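Local structure of metallo-carboxypeptidase (Pseudomonas aeruginosa, 4A39) at residues Ser82-Val87 with Phe120-Pro125. The protein is a zinc-dependent M14 metallocarboxypeptidase of the cytosolic carboxypeptidase type, probably removing residues from the C-terminal ends of protein or peptide substrates. Sequence-based numbering, arbitrary orientation.
Sequences SGYQAV and FAYFEP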
loop_
_atom_site.group_PDB
_atom_site.type_symbol
_atom_site.label_atom_id
_atom_site.label_comp_id
_atom_site.label_asym_id
_atom_site.label_seq_id
_atom_site.Cartn_x
_atom_site.Cartn_y
_atom_site.Cartn_z
ATOM N N SER A 82 -10.823 -9.515 -13.679
ATOM C CA SER A 82 -10.409 -10.649 -14.493
ATOM C C SER A 82 -9.022 -11.109 -14.043
ATOM O O SER A 82 -8.087 -10.310 -13.969
ATOM C CB SER A 82 -10.381 -10.254 -15.972
ATOM O OG SER A 82 -9.952 -11.336 -16.779
ATOM N N GLY A 83 -8.902 -12.394 -13.725
ATOM C CA GLY A 83 -7.627 -12.936 -13.291
ATOM C C GLY A 83 -7.352 -12.772 -11.807
ATOM O O GLY A 83 -6.316 -13.219 -11.306
ATOM N N TYR A 84 -8.270 -12.127 -11.099
ATOM C CA TYR A 84 -8.105 -11.912 -9.666
ATOM C C TYR A 84 -8.728 -13.034 -8.842
ATOM O O TYR A 84 -9.859 -13.452 -9.094
ATOM C CB TYR A 84 -8.736 -10.583 -9.240
ATOM C CG TYR A 84 -8.784 -10.426 -7.737
ATOM C CD1 TYR A 84 -7.645 -10.073 -7.016
ATOM C CD2 TYR A 84 -9.943 -10.736 -7.027
ATOM C CE1 TYR A 84 -7.656 -10.046 -5.615
ATOM C CE2 TYR A 84 -9.967 -10.712 -5.636
ATOM C CZ TYR A 84 -8.822 -10.373 -4.937
ATOM O OH TYR A 84 -8.847 -10.390 -3.564
ATOM N N GLN A 85 -7.979 -13.508 -7.851
ATOM C CA GLN A 85 -8.443 -14.563 -6.958
ATOM C C GLN A 85 -8.562 -13.973 -5.554
ATOM O O GLN A 85 -7.601 -13.405 -5.038
ATOM C CB GLN A 85 -7.445 -15.727 -6.933
ATOM C CG GLN A 85 -7.122 -16.332 -8.298
ATOM C CD GLN A 85 -8.348 -16.855 -9.023
ATOM O OE1 GLN A 85 -8.864 -16.217 -9.946
ATOM N NE2 GLN A 85 -8.827 -18.016 -8.604
ATOM N N ALA A 86 -9.741 -14.104 -4.948
ATOM C CA ALA A 86 -9.985 -13.586 -3.603
ATOM C C ALA A 86 -9.106 -14.274 -2.563
ATOM O O ALA A 86 -8.693 -15.415 -2.749
ATOM C CB ALA A 86 -11.451 -13.772 -3.234
ATOM N N VAL A 87 -8.836 -13.572 -1.464
ATOM C CA VAL A 87 -8.010 -14.114 -0.394
ATOM C C VAL A 87 -8.898 -14.470 0.796
ATOM O O VAL A 87 -9.897 -13.797 1.064
ATOM C CB VAL A 87 -6.945 -13.087 0.057
ATOM C CG1 VAL A 87 -5.801 -13.796 0.748
ATOM C CG2 VAL A 87 -6.442 -12.294 -1.143
ATOM N N PHE A 120 -12.778 -13.285 4.384
ATOM C CA PHE A 120 -12.384 -13.031 3.000
ATOM C C PHE A 120 -12.025 -11.558 2.890
ATOM O O PHE A 120 -12.635 -10.712 3.555
ATOM C CB PHE A 120 -13.520 -13.329 2.009
ATOM C CG PHE A 120 -13.858 -14.782 1.880
ATOM C CD1 PHE A 120 -13.195 -15.577 0.952
ATOM C CD2 PHE A 120 -14.853 -15.355 2.666
ATOM C CE1 PHE A 120 -13.517 -16.916 0.803
ATOM C CE2 PHE A 120 -15.185 -16.695 2.523
ATOM C CZ PHE A 120 -14.515 -17.478 1.588
ATOM N N ALA A 121 -11.028 -11.252 2.067
ATOM C CA ALA A 121 -10.616 -9.867 1.867
ATOM C C ALA A 121 -10.003 -9.690 0.487
ATOM O O ALA A 121 -9.620 -10.666 -0.160
ATOM C CB ALA A 121 -9.621 -9.442 2.944
ATOM N N TYR A 122 -9.911 -8.443 0.040
ATOM C CA TYR A 122 -9.354 -8.143 -1.276
ATOM C C TYR A 122 -7.836 -8.331 -1.250
ATOM O O TYR A 122 -7.213 -8.622 -2.277
ATOM C CB TYR A 122 -9.742 -6.716 -1.682
ATOM C CG TYR A 122 -9.428 -6.338 -3.116
ATOM C CD1 TYR A 122 -9.536 -7.273 -4.154
ATOM C CD2 TYR A 122 -9.057 -5.034 -3.441
ATOM C CE1 TYR A 122 -9.280 -6.915 -5.478
ATOM C CE2 TYR A 122 -8.799 -4.667 -4.758
ATOM C CZ TYR A 122 -8.910 -5.609 -5.772
ATOM O OH TYR A 122 -8.648 -5.244 -7.077
ATOM N N PHE A 123 -7.253 -8.152 -0.069
ATOM C CA PHE A 123 -5.820 -8.359 0.152
ATOM C C PHE A 123 -5.635 -8.590 1.649
ATOM O O PHE A 123 -6.486 -8.194 2.444
ATOM C CB PHE A 123 -4.986 -7.142 -0.276
ATOM C CG PHE A 123 -3.512 -7.439 -0.399
ATOM C CD1 PHE A 123 -3.005 -8.033 -1.552
ATOM C CD2 PHE A 123 -2.640 -7.169 0.653
ATOM C CE1 PHE A 123 -1.652 -8.352 -1.652
ATOM C CE2 PHE A 123 -1.283 -7.486 0.562
ATOM C CZ PHE A 123 -0.791 -8.079 -0.592
ATOM N N GLU A 124 -4.534 -9.230 2.036
ATOM C CA GLU A 124 -4.252 -9.479 3.452
ATOM C C GLU A 124 -4.310 -8.122 4.169
ATOM O O GLU A 124 -3.454 -7.270 3.955
ATOM C CB GLU A 124 -2.863 -10.110 3.593
ATOM C CG GLU A 124 -2.517 -10.561 5.002
ATOM C CD GLU A 124 -1.265 -11.420 5.061
ATOM O OE1 GLU A 124 -0.634 -11.660 4.007
ATOM O OE2 GLU A 124 -0.913 -11.857 6.174
ATOM N N PRO A 125 -5.314 -7.915 5.043
ATOM C CA PRO A 125 -5.491 -6.654 5.778
ATOM C C PRO A 125 -4.428 -6.255 6.792
ATOM O O PRO A 125 -3.814 -7.106 7.439
ATOM C CB PRO A 125 -6.853 -6.827 6.458
ATOM C CG PRO A 125 -7.528 -7.913 5.667
ATOM C CD PRO A 125 -6.397 -8.855 5.375
#
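Y122 turns the CD1-CE1 edge of its ring onto a face of Y84, an edge-to-face aromatic pair with centroids 4.8 Å apart and planes at 60°. CE1 of Y122 lies over the Y84 ring toward its rim, and CD1 comes to 3.3 Å from CZ of Y84. The Y122 side chain sets out away from 82-87, yet with CG anti to the backbone N (chi1 -171°) its ring ends up against Y84. The Y84 hydroxyl, lying beside CD1 of Y122, donates to the backbone O of Y122, OH to O 2.7 Å. It meets that carbonyl from above its plane, with a C=O...OH angle of only 104°. One tyrosine thus grips both the ring and the main chain of the other.

Next to the rings, V87 and A121 form an antiparallel hydrogen-bonded pair. V87 N gives a bond of 3.3 Å to A121 O, while A121 N returns one of 3.0 Å to V87 O. The V87 oxygen also takes a CA-H...O contact from F120, and CG2 of V87 packs at 3.9 Å from Y122 O.

The pair joins the start of strand 87-89 to the end of strand 118-121 within the N-terminal-domain sheet, where the F120 ring meets those of F54, F67 and F109. Beyond A121 the strand ends: Y122 stacks on F351 and hydrogen-bonds Q50 through its hydroxyl, its side chain about 7 Å from that of the zinc ligand E183, and E124 O accepts a bond from W188 in helix 185-196, tying the end of this inner strand to the catalytic domain.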